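Local coordinates for protein beta-glucosidase (Chaetomella raphigera, PDB 6JXG) that probably hydrolyses terminal, non-reducing beta-D-glucosyl residues to release beta-D-glucose, as a secreted family 3 glycoside hydrolase of cellulose degradation, at residues 8-13 / 284-289; 102-107 / 299-304; 128-133 / 557-562; 182-187 / 669-674. All coordinates share one frame; numbering follows the deposited sequence.

Contact 1: residues 8-13 / 284-289; sequences AAYKKA and MVTRIL
Arg287 NH1 is held by two carbonyl oxygens, those of Phe225 and Gly227, and the hydroxyl of Tyr10 lies over one face of the same guanidinium, its OH 3.9 Å from NH1. That hydroxyl is in turn bonded to the carbonyl of Gln226, so tyrosine and arginine dock on three consecutive residues. The phenol and guanidinium planes stand nearly perpendicular, 86° apart. Lower down the arginine chain the same hydroxyl rests against a methylene, Tyr10 OH lying 3.5 Å from Arg287 CG, a van der Waals contact. A salt bridge from Arg287 NE to Asp283 steadies the charged end.

Beside the phenol sits Thr286. Its OG1 bonds back to Asp282 O, and with CG2 anti to the backbone N the methyl meets the ring obliquely, CE2 of Tyr10 lying 3.8 Å from CG2 of Thr286. One turn on, Ala13 is small enough to bring the backbones close: its CB sits 3.4 Å from Thr286 O and 3.8 Å from Leu289 CB. Replacing Tyr10 with a leucine is likely to leave Gln226 O without its partner and the Thr286 methyl and Arg287 CG poorly covered.

The axes of segments 8-13 and 284-289 approach to 8.7 Å, their directions 125° apart, an oblique helix pair that packs helix 7-17 against helix 278-294 of the TIM-barrel-like N-terminal domain, beside the residues leading into strand 228-231.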
loop_
_atom_site.group_PDB
_atom_site.type_symbol
_atom_site.label_atom_id
_atom_site.label_comp_id
_atom_site.label_asym_id
_atom_site.label_seq_id
_atom_site.Cartn_x
_atom_site.Cartn_y
_atom_site.Cartn_z
ATOM N N ALA A 8 7.702 -21.202 20.442
ATOM C CA ALA A 8 8.159 -22.436 19.790
ATOM C C ALA A 8 9.183 -22.179 18.713
ATOM O O ALA A 8 10.097 -22.937 18.578
ATOM C CB ALA A 8 6.979 -23.217 19.204
ATOM N N ALA A 9 9.036 -21.071 17.966
ATOM C CA ALA A 9 10.022 -20.642 16.977
ATOM C C ALA A 9 11.357 -20.329 17.575
ATOM O O ALA A 9 12.386 -20.655 16.998
ATOM C CB ALA A 9 9.497 -19.443 16.108
ATOM N N TYR A 10 11.354 -19.667 18.725
ATOM C CA TYR A 10 12.574 -19.231 19.348
ATOM C C TYR A 10 13.319 -20.455 19.948
ATOM O O TYR A 10 14.572 -20.530 19.918
ATOM C CB TYR A 10 12.289 -18.177 20.430
ATOM C CG TYR A 10 12.520 -16.802 19.901
ATOM C CD1 TYR A 10 11.647 -16.235 18.979
ATOM C CD2 TYR A 10 13.635 -16.070 20.275
ATOM C CE1 TYR A 10 11.926 -14.966 18.441
ATOM C CE2 TYR A 10 13.906 -14.824 19.749
ATOM C CZ TYR A 10 13.055 -14.285 18.811
ATOM O OH TYR A 10 13.314 -12.979 18.297
ATOM N N LYS A 11 12.543 -21.410 20.414
ATOM C CA LYS A 11 13.097 -22.651 20.921
ATOM C C LYS A 11 13.862 -23.375 19.813
ATOM O O LYS A 11 14.963 -23.732 20.001
ATOM C CB LYS A 11 12.023 -23.536 21.526
ATOM C CG LYS A 11 12.514 -24.874 21.888
ATOM C CD LYS A 11 11.793 -25.447 23.056
ATOM C CE LYS A 11 12.394 -26.771 23.532
ATOM N NZ LYS A 11 11.364 -27.791 23.770
ATOM N N LYS A 12 13.252 -23.481 18.645
ATOM C CA LYS A 12 13.915 -24.102 17.511
ATOM C C LYS A 12 15.134 -23.265 17.103
ATOM O O LYS A 12 16.202 -23.800 16.912
ATOM C CB LYS A 12 12.957 -24.261 16.353
ATOM C CG LYS A 12 11.808 -25.211 16.707
ATOM C CD LYS A 12 10.865 -25.262 15.544
ATOM C CE LYS A 12 9.516 -25.807 15.967
ATOM N NZ LYS A 12 8.555 -25.616 14.882
ATOM N N ALA A 13 14.978 -21.947 17.043
ATOM C CA ALA A 13 16.097 -21.075 16.675
ATOM C C ALA A 13 17.246 -21.188 17.629
ATOM O O ALA A 13 18.367 -21.190 17.171
ATOM C CB ALA A 13 15.659 -19.588 16.561
ATOM N N MET A 284 20.980 -11.599 16.210
ATOM C CA MET A 284 20.609 -11.446 14.790
ATOM C C MET A 284 20.196 -12.771 14.188
ATOM O O MET A 284 19.164 -12.902 13.568
ATOM C CB MET A 284 21.798 -10.948 13.987
ATOM C CG MET A 284 22.262 -9.547 14.190
ATOM S SD MET A 284 23.782 -9.365 13.167
ATOM C CE MET A 284 24.492 -7.856 13.668
ATOM N N VAL A 285 21.022 -13.784 14.385
ATOM C CA VAL A 285 20.755 -15.127 13.886
ATOM C C VAL A 285 19.576 -15.782 14.499
ATOM O O VAL A 285 18.807 -16.452 13.797
ATOM C CB VAL A 285 22.010 -16.011 14.031
ATOM C CG1 VAL A 285 21.716 -17.401 13.467
ATOM C CG2 VAL A 285 23.130 -15.398 13.211
ATOM N N THR A 286 19.406 -15.627 15.824
ATOM C CA THR A 286 18.273 -16.160 16.486
ATOM C C THR A 286 16.973 -15.620 15.867
ATOM O O THR A 286 16.054 -16.376 15.637
ATOM C CB THR A 286 18.274 -15.874 17.998
ATOM O OG1 THR A 286 19.485 -16.366 18.618
ATOM C CG2 THR A 286 17.107 -16.516 18.642
ATOM N N ARG A 287 16.973 -14.332 15.558
ATOM C CA ARG A 287 15.798 -13.677 15.007
ATOM C C ARG A 287 15.473 -14.186 13.574
ATOM O O ARG A 287 14.327 -14.509 13.253
ATOM C CB ARG A 287 15.993 -12.181 15.006
ATOM C CG ARG A 287 15.921 -11.521 16.395
ATOM C CD ARG A 287 16.323 -10.063 16.380
ATOM N NE ARG A 287 16.058 -9.441 17.668
ATOM C CZ ARG A 287 14.860 -9.097 18.155
ATOM N NH1 ARG A 287 13.773 -9.200 17.423
ATOM N NH2 ARG A 287 14.794 -8.600 19.394
ATOM N N ILE A 288 16.484 -14.220 12.712
ATOM C CA ILE A 288 16.359 -14.678 11.323
ATOM C C ILE A 288 15.825 -16.122 11.275
ATOM O O ILE A 288 14.834 -16.417 10.592
ATOM C CB ILE A 288 17.715 -14.618 10.586
ATOM C CG1 ILE A 288 18.204 -13.171 10.524
ATOM C CG2 ILE A 288 17.581 -15.177 9.158
ATOM C CD1 ILE A 288 19.667 -12.944 10.262
ATOM N N LEU A 289 16.426 -16.969 12.111
ATOM C CA LEU A 289 16.000 -18.380 12.194
ATOM C C LEU A 289 14.597 -18.470 12.817
ATOM O O LEU A 289 13.792 -19.295 12.410
ATOM C CB LEU A 289 17.037 -19.235 12.990
ATOM C CG LEU A 289 18.431 -19.328 12.337
ATOM C CD1 LEU A 289 19.269 -20.240 13.215
ATOM C CD2 LEU A 289 18.408 -19.888 10.907
#

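Contact 2: residues 102-107 / 299-304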
loop_
_atom_site.group_PDB
_atom_site.type_symbol
_atom_site.label_atom_id
_atom_site.label_comp_id
_atom_site.label_asym_id
_atom_site.label_seq_id
_atom_site.Cartn_x
_atom_site.Cartn_y
_atom_site.Cartn_z
ATOM N N GLY A 102 9.977 -20.922 -4.250
ATOM C CA GLY A 102 11.011 -21.161 -3.289
ATOM C C GLY A 102 11.501 -19.844 -2.692
ATOM O O GLY A 102 12.519 -19.801 -2.057
ATOM N N ILE A 103 10.724 -18.781 -2.857
ATOM C CA ILE A 103 11.076 -17.478 -2.246
ATOM C C ILE A 103 10.864 -17.542 -0.758
ATOM O O ILE A 103 9.756 -17.844 -0.270
ATOM C CB ILE A 103 10.286 -16.332 -2.901
ATOM C CG1 ILE A 103 10.709 -16.228 -4.346
ATOM C CG2 ILE A 103 10.505 -14.991 -2.157
ATOM C CD1 ILE A 103 9.924 -15.300 -5.191
ATOM N N ASN A 104 11.917 -17.251 0.021
ATOM C CA ASN A 104 11.743 -17.263 1.458
ATOM C C ASN A 104 11.051 -15.997 2.044
ATOM O O ASN A 104 10.150 -16.112 2.910
ATOM C CB ASN A 104 13.044 -17.530 2.217
ATOM C CG ASN A 104 13.590 -18.960 1.969
ATOM O OD1 ASN A 104 13.132 -19.998 2.584
ATOM N ND2 ASN A 104 14.470 -19.035 1.056
ATOM N N VAL A 105 11.517 -14.841 1.582
ATOM C CA VAL A 105 11.063 -13.534 2.068
ATOM C C VAL A 105 10.594 -12.760 0.856
ATOM O O VAL A 105 11.387 -12.509 -0.065
ATOM C CB VAL A 105 12.193 -12.776 2.783
ATOM C CG1 VAL A 105 11.646 -11.461 3.345
ATOM C CG2 VAL A 105 12.749 -13.691 3.895
ATOM N N GLN A 106 9.323 -12.402 0.865
ATOM C CA GLN A 106 8.729 -11.559 -0.171
ATOM C C GLN A 106 8.738 -10.126 0.336
ATOM O O GLN A 106 8.168 -9.849 1.406
ATOM C CB GLN A 106 7.315 -12.020 -0.487
ATOM C CG GLN A 106 6.729 -11.409 -1.741
ATOM C CD GLN A 106 7.490 -11.710 -3.002
ATOM O OE1 GLN A 106 8.169 -12.737 -3.132
ATOM N NE2 GLN A 106 7.336 -10.835 -3.989
ATOM N N LEU A 107 9.297 -9.198 -0.471
ATOM C CA LEU A 107 9.618 -7.863 0.052
ATOM C C LEU A 107 8.397 -6.942 -0.075
ATOM O O LEU A 107 8.338 -6.079 -0.970
ATOM C CB LEU A 107 10.882 -7.301 -0.669
ATOM C CG LEU A 107 12.131 -8.164 -0.388
ATOM C CD1 LEU A 107 13.286 -7.654 -1.208
ATOM C CD2 LEU A 107 12.502 -8.240 1.094
ATOM N N GLN A 299 10.686 -27.191 6.940
ATOM C CA GLN A 299 10.275 -28.504 6.408
ATOM C C GLN A 299 9.564 -28.308 5.083
ATOM O O GLN A 299 8.532 -27.629 5.051
ATOM C CB GLN A 299 9.260 -29.263 7.305
ATOM C CG GLN A 299 9.162 -28.949 8.813
ATOM C CD GLN A 299 7.984 -28.018 9.236
ATOM O OE1 GLN A 299 7.482 -27.194 8.448
ATOM N NE2 GLN A 299 7.569 -28.136 10.502
ATOM N N GLY A 300 10.095 -28.905 4.028
ATOM C CA GLY A 300 9.325 -29.152 2.818
ATOM C C GLY A 300 9.076 -27.893 1.988
ATOM O O GLY A 300 8.108 -27.839 1.211
ATOM N N TYR A 301 9.958 -26.913 2.095
ATOM C CA TYR A 301 9.854 -25.738 1.211
ATOM C C TYR A 301 10.406 -25.983 -0.174
ATOM O O TYR A 301 11.503 -26.589 -0.336
ATOM C CB TYR A 301 10.598 -24.553 1.850
ATOM C CG TYR A 301 9.930 -23.227 1.612
ATOM C CD1 TYR A 301 10.534 -22.278 0.834
ATOM C CD2 TYR A 301 8.723 -22.924 2.205
ATOM C CE1 TYR A 301 9.954 -21.052 0.616
ATOM C CE2 TYR A 301 8.102 -21.709 1.950
ATOM C CZ TYR A 301 8.761 -20.762 1.193
ATOM O OH TYR A 301 8.204 -19.564 0.936
ATOM N N PRO A 302 9.744 -25.448 -1.209
ATOM C CA PRO A 302 10.364 -25.535 -2.559
ATOM C C PRO A 302 11.745 -24.871 -2.736
ATOM O O PRO A 302 12.112 -23.969 -1.973
ATOM C CB PRO A 302 9.335 -24.886 -3.466
ATOM C CG PRO A 302 8.035 -25.096 -2.727
ATOM C CD PRO A 302 8.373 -24.931 -1.264
ATOM N N ALA A 303 12.467 -25.352 -3.736
ATOM C CA ALA A 303 13.803 -24.860 -4.111
ATOM C C ALA A 303 13.654 -23.772 -5.165
ATOM O O ALA A 303 12.670 -23.740 -5.823
ATOM C CB ALA A 303 14.571 -26.031 -4.746
ATOM N N VAL A 304 14.623 -22.856 -5.293
ATOM C CA VAL A 304 14.644 -21.882 -6.370
ATOM C C VAL A 304 15.291 -22.556 -7.577
ATOM O O VAL A 304 16.412 -23.046 -7.434
ATOM C CB VAL A 304 15.470 -20.659 -5.922
ATOM C CG1 VAL A 304 15.768 -19.739 -7.090
ATOM C CG2 VAL A 304 14.673 -19.931 -4.814
#
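The side chain of Tyr301, with chi1 at -144°, lies away from the usual staggered positions, and this swings its phenol alongside the backbone of Gly102 and Ile103. Gly102 itself has a positive phi and closes a Schellman motif at the C-terminal end of helix 84-100, just before the chain enters strand 105-106 of the TIM-barrel-like N-terminal domain. The segment 299-304, which belongs to the long loop after helix 278-294, wraps over this helix end.

Glycine suits the turn for two reasons. Positive phi is easily reached without a side chain, and the partner loop is pressed right against the alpha carbon: Gly102 CA lies 3.3 Å from Pro302 O. A beta carbon would run into the carbonyl oxygens of Pro302 and Ala303. On the next stretch of loop, Val304 brings one methyl to the carbonyl of Gly102, CG2 lying 3.5 Å from the oxygen.

Pro302 packs its own ring on the phenol, CD standing 3.7 Å above the plane of the Tyr301 ring toward its rim, and the side chain of Lys99 from helix 84-100 touches both residues. Tyrosine fits here because it combines a flat apolar ring, which lies along the helix terminus, with a donor at its far end. Asn104, farther on, is tied through its backbone carbonyl to the side chain of Gln297.

The one hydrogen bond between the segments is short: Tyr301 OH donates to Ile103 O over 2.6 Å, meeting the oxygen at a C=O...O angle of 150° and tilted 29° from the carbonyl plane.

Contact 3: residues 128-133 / 557-562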
loop_
_atom_site.group_PDB
_atom_site.type_symbol
_atom_site.label_atom_id
_atom_site.label_comp_id
_atom_site.label_asym_id
_atom_site.label_seq_id
_atom_site.Cartn_x
_atom_site.Cartn_y
_atom_site.Cartn_z
ATOM N N SER A 128 -2.232 4.007 1.785
ATOM C CA SER A 128 -2.878 5.337 2.085
ATOM C C SER A 128 -2.253 6.133 3.210
ATOM O O SER A 128 -1.666 5.590 4.128
ATOM C CB SER A 128 -4.378 5.232 2.300
ATOM O OG SER A 128 -4.723 5.074 3.638
ATOM N N PRO A 129 -2.461 7.461 3.179
ATOM C CA PRO A 129 -2.036 8.328 4.270
ATOM C C PRO A 129 -2.969 8.352 5.485
ATOM O O PRO A 129 -2.722 9.113 6.426
ATOM C CB PRO A 129 -1.983 9.737 3.615
ATOM C CG PRO A 129 -2.996 9.668 2.563
ATOM C CD PRO A 129 -2.870 8.253 1.998
ATOM N N ASP A 130 -3.952 7.451 5.527
ATOM C CA ASP A 130 -4.710 7.185 6.737
ATOM C C ASP A 130 -4.153 5.987 7.496
ATOM O O ASP A 130 -4.100 4.869 6.987
ATOM C CB ASP A 130 -6.169 6.889 6.446
ATOM C CG ASP A 130 -6.940 6.719 7.725
ATOM O OD1 ASP A 130 -7.225 7.796 8.345
ATOM O OD2 ASP A 130 -7.188 5.554 8.137
ATOM N N PRO A 131 -3.708 6.196 8.747
ATOM C CA PRO A 131 -3.006 5.110 9.377
ATOM C C PRO A 131 -3.903 3.920 9.705
ATOM O O PRO A 131 -3.388 2.779 9.775
ATOM C CB PRO A 131 -2.463 5.759 10.674
ATOM C CG PRO A 131 -3.336 6.936 10.945
ATOM C CD PRO A 131 -3.652 7.423 9.522
ATOM N N TYR A 132 -5.212 4.142 9.973
ATOM C CA TYR A 132 -6.101 3.046 10.342
ATOM C C TYR A 132 -6.316 2.127 9.127
ATOM O O TYR A 132 -6.209 0.867 9.229
ATOM C CB TYR A 132 -7.448 3.589 10.861
ATOM C CG TYR A 132 -8.354 2.504 11.309
ATOM C CD1 TYR A 132 -8.245 1.973 12.575
ATOM C CD2 TYR A 132 -9.282 1.942 10.452
ATOM C CE1 TYR A 132 -9.112 0.936 13.000
ATOM C CE2 TYR A 132 -10.066 0.907 10.838
ATOM C CZ TYR A 132 -9.993 0.404 12.118
ATOM O OH TYR A 132 -10.883 -0.665 12.443
ATOM N N LEU A 133 -6.709 2.731 8.001
ATOM C CA LEU A 133 -6.892 1.965 6.758
ATOM C C LEU A 133 -5.628 1.241 6.384
ATOM O O LEU A 133 -5.619 0.043 5.984
ATOM C CB LEU A 133 -7.324 2.870 5.604
ATOM C CG LEU A 133 -7.531 2.262 4.203
ATOM C CD1 LEU A 133 -8.578 1.189 4.287
ATOM C CD2 LEU A 133 -7.946 3.332 3.230
ATOM N N VAL A 557 -2.288 15.466 8.123
ATOM C CA VAL A 557 -1.893 15.001 6.822
ATOM C C VAL A 557 -3.162 14.523 6.107
ATOM O O VAL A 557 -4.082 14.008 6.738
ATOM C CB VAL A 557 -0.891 13.891 7.047
ATOM C CG1 VAL A 557 -0.849 12.922 5.948
ATOM C CG2 VAL A 557 0.487 14.483 7.314
ATOM N N ASP A 558 -3.226 14.758 4.810
ATOM C CA ASP A 558 -4.384 14.483 4.021
ATOM C C ASP A 558 -5.656 15.105 4.674
ATOM O O ASP A 558 -5.630 16.268 5.093
ATOM C CB ASP A 558 -4.505 12.964 3.681
ATOM C CG ASP A 558 -5.425 12.694 2.492
ATOM O OD1 ASP A 558 -5.031 12.741 1.270
ATOM O OD2 ASP A 558 -6.588 12.422 2.812
ATOM N N TYR A 559 -6.740 14.348 4.778
ATOM C CA TYR A 559 -8.035 14.912 5.222
ATOM C C TYR A 559 -8.015 15.529 6.610
ATOM O O TYR A 559 -8.820 16.407 6.903
ATOM C CB TYR A 559 -9.189 13.889 5.123
ATOM C CG TYR A 559 -9.128 12.727 6.116
ATOM C CD1 TYR A 559 -9.900 12.728 7.244
ATOM C CD2 TYR A 559 -8.281 11.628 5.892
ATOM C CE1 TYR A 559 -9.854 11.710 8.175
ATOM C CE2 TYR A 559 -8.298 10.579 6.767
ATOM C CZ TYR A 559 -9.039 10.637 7.939
ATOM O OH TYR A 559 -8.986 9.596 8.849
ATOM N N ARG A 560 -7.147 15.024 7.485
ATOM C CA ARG A 560 -6.944 15.617 8.811
ATOM C C ARG A 560 -6.593 17.109 8.701
ATOM O O ARG A 560 -7.092 17.918 9.479
ATOM C CB ARG A 560 -5.818 14.876 9.533
ATOM C CG ARG A 560 -6.130 13.419 9.901
ATOM C CD ARG A 560 -4.820 12.649 10.215
ATOM N NE ARG A 560 -5.076 11.506 11.110
ATOM C CZ ARG A 560 -5.613 10.348 10.733
ATOM N NH1 ARG A 560 -5.898 10.171 9.458
ATOM N NH2 ARG A 560 -5.943 9.407 11.645
ATOM N N HIS A 561 -5.759 17.456 7.732
ATOM C CA HIS A 561 -5.450 18.854 7.434
ATOM C C HIS A 561 -6.598 19.637 6.853
ATOM O O HIS A 561 -6.907 20.757 7.327
ATOM C CB HIS A 561 -4.226 18.958 6.538
ATOM C CG HIS A 561 -3.983 20.319 5.980
ATOM N ND1 HIS A 561 -3.581 21.398 6.740
ATOM C CD2 HIS A 561 -4.039 20.757 4.702
ATOM C CE1 HIS A 561 -3.431 22.451 5.951
ATOM N NE2 HIS A 561 -3.691 22.082 4.711
ATOM N N PHE A 562 -7.222 19.085 5.839
ATOM C CA PHE A 562 -8.377 19.769 5.212
ATOM C C PHE A 562 -9.411 20.047 6.298
ATOM O O PHE A 562 -9.986 21.182 6.331
ATOM C CB PHE A 562 -8.959 18.980 4.047
ATOM C CG PHE A 562 -8.064 18.926 2.847
ATOM C CD1 PHE A 562 -8.295 19.733 1.764
ATOM C CD2 PHE A 562 -6.949 18.055 2.805
ATOM C CE1 PHE A 562 -7.499 19.695 0.658
ATOM C CE2 PHE A 562 -6.086 18.062 1.706
ATOM C CZ PHE A 562 -6.371 18.874 0.618
HETATM O O HOH W 1 -4.585 11.180 7.090
HETATM O O HOH W 2 -7.185 7.004 10.973
#
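Arg560 presents its guanidinium with one face against the ring of Pro131, whose CD is 3.5 Å from NH1, and with its edge turned to the carboxylate of Asp130 and to a water. The Tyr559 ring likewise meets Asp130 edge-on, while Phe573 stacks with it. Both edges converge on one oxygen: Asp130 OD1 accepts from Tyr559 OH at 2.6 Å and from Arg560 NH1 at 2.9 Å, the latter a nearly straight salt bridge (171°). The two donors arrive from opposite faces of the carboxylate plane, hydroxyl on the syn side and guanidinium on the anti side, and a water at 2.7 Å from OD1 links it to Arg560 NH2 as well. So many donors would probably favour the ionised acid.

With its CG anti to the backbone N (chi1 -176°), Asp130 also reaches forward with OD2 to accept from Leu133 N, 2.9 Å away, as the N-cap of helix 131-147. A second water joins the carbonyls of Pro129 and Val557 to Arg560 NH1. Next to this polar knot the Pro129 ring packs on the CB of Asp558, whose carboxylate is turned to Thr532, and on the Val557 methyl CG1.

Further bonds run from Tyr559 OH to Leu650 N and from Arg560 NH2 to Gln649. This is a buried interdomain salt bridge at a capped helix start, joining the TIM-barrel-like and C-terminal domains, with a strand of the fibronectin type III-like domain alongside.

Contact 4: residues 182-187 / 669-674; sequences YLWPFA and NLRRKD
Lys673 runs antiparallel to the side chain of Trp184, its chain laid over one face of the indole. With CG anti to the backbone N (chi1 -163°) and the rest extended, Lys673 carries CE over the six-membered ring, 4.1 Å from its centroid, a CH-pi contact; NZ follows at 4.8 Å, 22° off the normal, as a cation-pi partner. A long flexible cation thus covers a flat ring and still ends at a polar point, a water shared by Lys673 NZ and Trp184 O.

At the edge of the indole, near its plane, sits Asp674, OD1 being 3.5 Å from Trp184 CZ2. Arg671 holds that carboxylate side-on, NE to OD2 and NH2 to OD1, each at 2.9 Å, while its backbone N also bonds OD2. Its guanidinium stands 71° from the indole plane, and a water joins NH2 to Trp184 NE1. Were an alanine to take the place of Asp674, the Arg671 guanidinium would probably lose the grip that fixes its rotation.

Charge pairing therefore orders the strand end, while the tryptophan offers its face to a cation and its C-H edge to an anion, binding barrel helix 184-191 to the fibronectin type III-like domain.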
loop_
_atom_site.group_PDB
_atom_site.type_symbol
_atom_site.label_atom_id
_atom_site.label_comp_id
_atom_site.label_asym_id
_atom_site.label_seq_id
_atom_site.Cartn_x
_atom_site.Cartn_y
_atom_site.Cartn_z
ATOM N N TYR A 182 2.877 7.707 11.454
ATOM C CA TYR A 182 3.807 6.914 10.654
ATOM C C TYR A 182 4.110 5.509 11.226
ATOM O O TYR A 182 4.195 4.544 10.508
ATOM C CB TYR A 182 5.132 7.726 10.378
ATOM C CG TYR A 182 4.812 9.010 9.656
ATOM C CD1 TYR A 182 4.475 8.981 8.324
ATOM C CD2 TYR A 182 4.604 10.210 10.376
ATOM C CE1 TYR A 182 4.106 10.153 7.651
ATOM C CE2 TYR A 182 4.181 11.352 9.724
ATOM C CZ TYR A 182 3.933 11.339 8.352
ATOM O OH TYR A 182 3.471 12.480 7.631
ATOM N N LEU A 183 4.257 5.407 12.517
ATOM C CA LEU A 183 4.447 4.094 13.188
ATOM C C LEU A 183 3.240 3.156 13.182
ATOM O O LEU A 183 3.382 1.914 13.171
ATOM C CB LEU A 183 4.941 4.328 14.627
ATOM C CG LEU A 183 5.459 3.059 15.333
ATOM C CD1 LEU A 183 6.699 2.556 14.626
ATOM C CD2 LEU A 183 5.700 3.372 16.818
ATOM N N TRP A 184 2.051 3.756 13.173
ATOM C CA TRP A 184 0.842 3.033 13.419
ATOM C C TRP A 184 0.662 1.764 12.495
ATOM O O TRP A 184 0.440 0.649 12.956
ATOM C CB TRP A 184 -0.288 3.994 13.351
ATOM C CG TRP A 184 -1.643 3.400 13.542
ATOM C CD1 TRP A 184 -2.299 2.504 12.752
ATOM C CD2 TRP A 184 -2.558 3.716 14.633
ATOM N NE1 TRP A 184 -3.553 2.226 13.282
ATOM C CE2 TRP A 184 -3.714 2.936 14.452
ATOM C CE3 TRP A 184 -2.495 4.601 15.705
ATOM C CZ2 TRP A 184 -4.809 3.016 15.304
ATOM C CZ3 TRP A 184 -3.583 4.664 16.606
ATOM C CH2 TRP A 184 -4.735 3.905 16.374
ATOM N N PRO A 185 0.907 1.912 11.183
ATOM C CA PRO A 185 0.808 0.690 10.368
ATOM C C PRO A 185 1.899 -0.306 10.623
ATOM O O PRO A 185 1.657 -1.503 10.438
ATOM C CB PRO A 185 0.902 1.163 8.949
ATOM C CG PRO A 185 1.083 2.631 9.016
ATOM C CD PRO A 185 1.002 3.143 10.402
ATOM N N PHE A 186 3.088 0.147 11.028
ATOM C CA PHE A 186 4.107 -0.818 11.414
ATOM C C PHE A 186 3.734 -1.559 12.685
ATOM O O PHE A 186 3.957 -2.781 12.815
ATOM C CB PHE A 186 5.483 -0.178 11.555
ATOM C CG PHE A 186 6.136 0.121 10.246
ATOM C CD1 PHE A 186 6.813 -0.871 9.549
ATOM C CD2 PHE A 186 6.051 1.402 9.699
ATOM C CE1 PHE A 186 7.445 -0.620 8.361
ATOM C CE2 PHE A 186 6.696 1.673 8.503
ATOM C CZ PHE A 186 7.442 0.652 7.834
ATOM N N ALA A 187 3.087 -0.867 13.610
ATOM C CA ALA A 187 2.615 -1.554 14.842
ATOM C C ALA A 187 1.570 -2.606 14.515
ATOM O O ALA A 187 1.650 -3.758 15.029
ATOM C CB ALA A 187 2.090 -0.527 15.861
ATOM N N ASN A 669 -15.769 -2.667 15.177
ATOM C CA ASN A 669 -15.157 -3.030 16.473
ATOM C C ASN A 669 -13.920 -2.194 16.779
ATOM O O ASN A 669 -12.983 -2.099 15.949
ATOM C CB ASN A 669 -14.838 -4.517 16.457
ATOM C CG ASN A 669 -16.073 -5.361 16.313
ATOM O OD1 ASN A 669 -17.052 -5.188 17.066
ATOM N ND2 ASN A 669 -16.070 -6.254 15.329
ATOM N N LEU A 670 -13.948 -1.539 17.931
ATOM C CA LEU A 670 -12.940 -0.590 18.313
ATOM C C LEU A 670 -11.959 -1.191 19.319
ATOM O O LEU A 670 -12.355 -1.777 20.365
ATOM C CB LEU A 670 -13.558 0.681 18.918
ATOM C CG LEU A 670 -14.388 1.497 17.959
ATOM C CD1 LEU A 670 -15.278 2.480 18.747
ATOM C CD2 LEU A 670 -13.463 2.269 17.023
ATOM N N ARG A 671 -10.689 -1.098 18.974
ATOM C CA ARG A 671 -9.627 -1.498 19.891
ATOM C C ARG A 671 -9.401 -0.375 20.895
ATOM O O ARG A 671 -9.661 0.785 20.605
ATOM C CB ARG A 671 -8.328 -1.743 19.103
ATOM C CG ARG A 671 -8.371 -2.910 18.122
ATOM C CD ARG A 671 -7.190 -2.861 17.191
ATOM N NE ARG A 671 -7.195 -1.616 16.393
ATOM C CZ ARG A 671 -6.271 -1.366 15.483
ATOM N NH1 ARG A 671 -5.311 -2.255 15.217
ATOM N NH2 ARG A 671 -6.284 -0.220 14.869
ATOM N N ARG A 672 -8.852 -0.677 22.043
ATOM C CA ARG A 672 -8.482 0.372 22.958
ATOM C C ARG A 672 -7.610 1.421 22.299
ATOM O O ARG A 672 -7.772 2.616 22.526
ATOM C CB ARG A 672 -7.756 -0.254 24.207
ATOM C CG ARG A 672 -7.247 0.781 25.193
ATOM C CD ARG A 672 -7.061 0.295 26.676
ATOM N NE ARG A 672 -7.200 -1.120 26.760
ATOM C CZ ARG A 672 -8.107 -1.848 27.378
ATOM N NH1 ARG A 672 -9.028 -1.398 28.186
ATOM N NH2 ARG A 672 -8.010 -3.129 27.182
ATOM N N LYS A 673 -6.638 0.979 21.473
ATOM C CA LYS A 673 -5.743 1.886 20.752
ATOM C C LYS A 673 -6.501 2.861 19.864
ATOM O O LYS A 673 -6.060 3.968 19.665
ATOM C CB LYS A 673 -4.738 1.089 19.890
ATOM C CG LYS A 673 -3.577 1.950 19.465
ATOM C CD LYS A 673 -2.528 1.124 18.668
ATOM C CE LYS A 673 -1.293 1.924 18.351
ATOM N NZ LYS A 673 -0.250 1.188 17.569
ATOM N N ASP A 674 -7.628 2.432 19.336
ATOM C CA ASP A 674 -8.395 3.256 18.402
ATOM C C ASP A 674 -9.003 4.475 19.102
ATOM O O ASP A 674 -9.352 5.463 18.431
ATOM C CB ASP A 674 -9.492 2.416 17.762
ATOM C CG ASP A 674 -8.943 1.370 16.816
ATOM O OD1 ASP A 674 -7.956 1.746 16.147
ATOM O OD2 ASP A 674 -9.466 0.200 16.778
HETATM O O HOH W 3 -5.262 0.127 12.146
HETATM O O HOH W 4 -1.416 0.284 15.296
#

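The first segments of contacts 1 to 4 follow one another along the chain, and all four contacts interleave, so each is closed only after the chain has travelled far. Contacts 1 and 2, about 17 Å between centres, belong to the N-terminal TIM-barrel-like domain, brought together by helix 278-294 and the loop that follows it. Contacts 3 and 4 lie nearer the chain's centre, their own centres about 14 Å apart, and touch: Pro131 packs on Trp184, and Tyr132 on Arg671 and Asp674. There helices 131-147 and 184-191 of the barrel meet the C-terminal and fibronectin type III-like domains. Contacts 2 and 3 lie on opposite sides of the chain's centre, centres about 36 Å apart. One pair thus packs peripheral parts on the barrel domain, the other joins three domains.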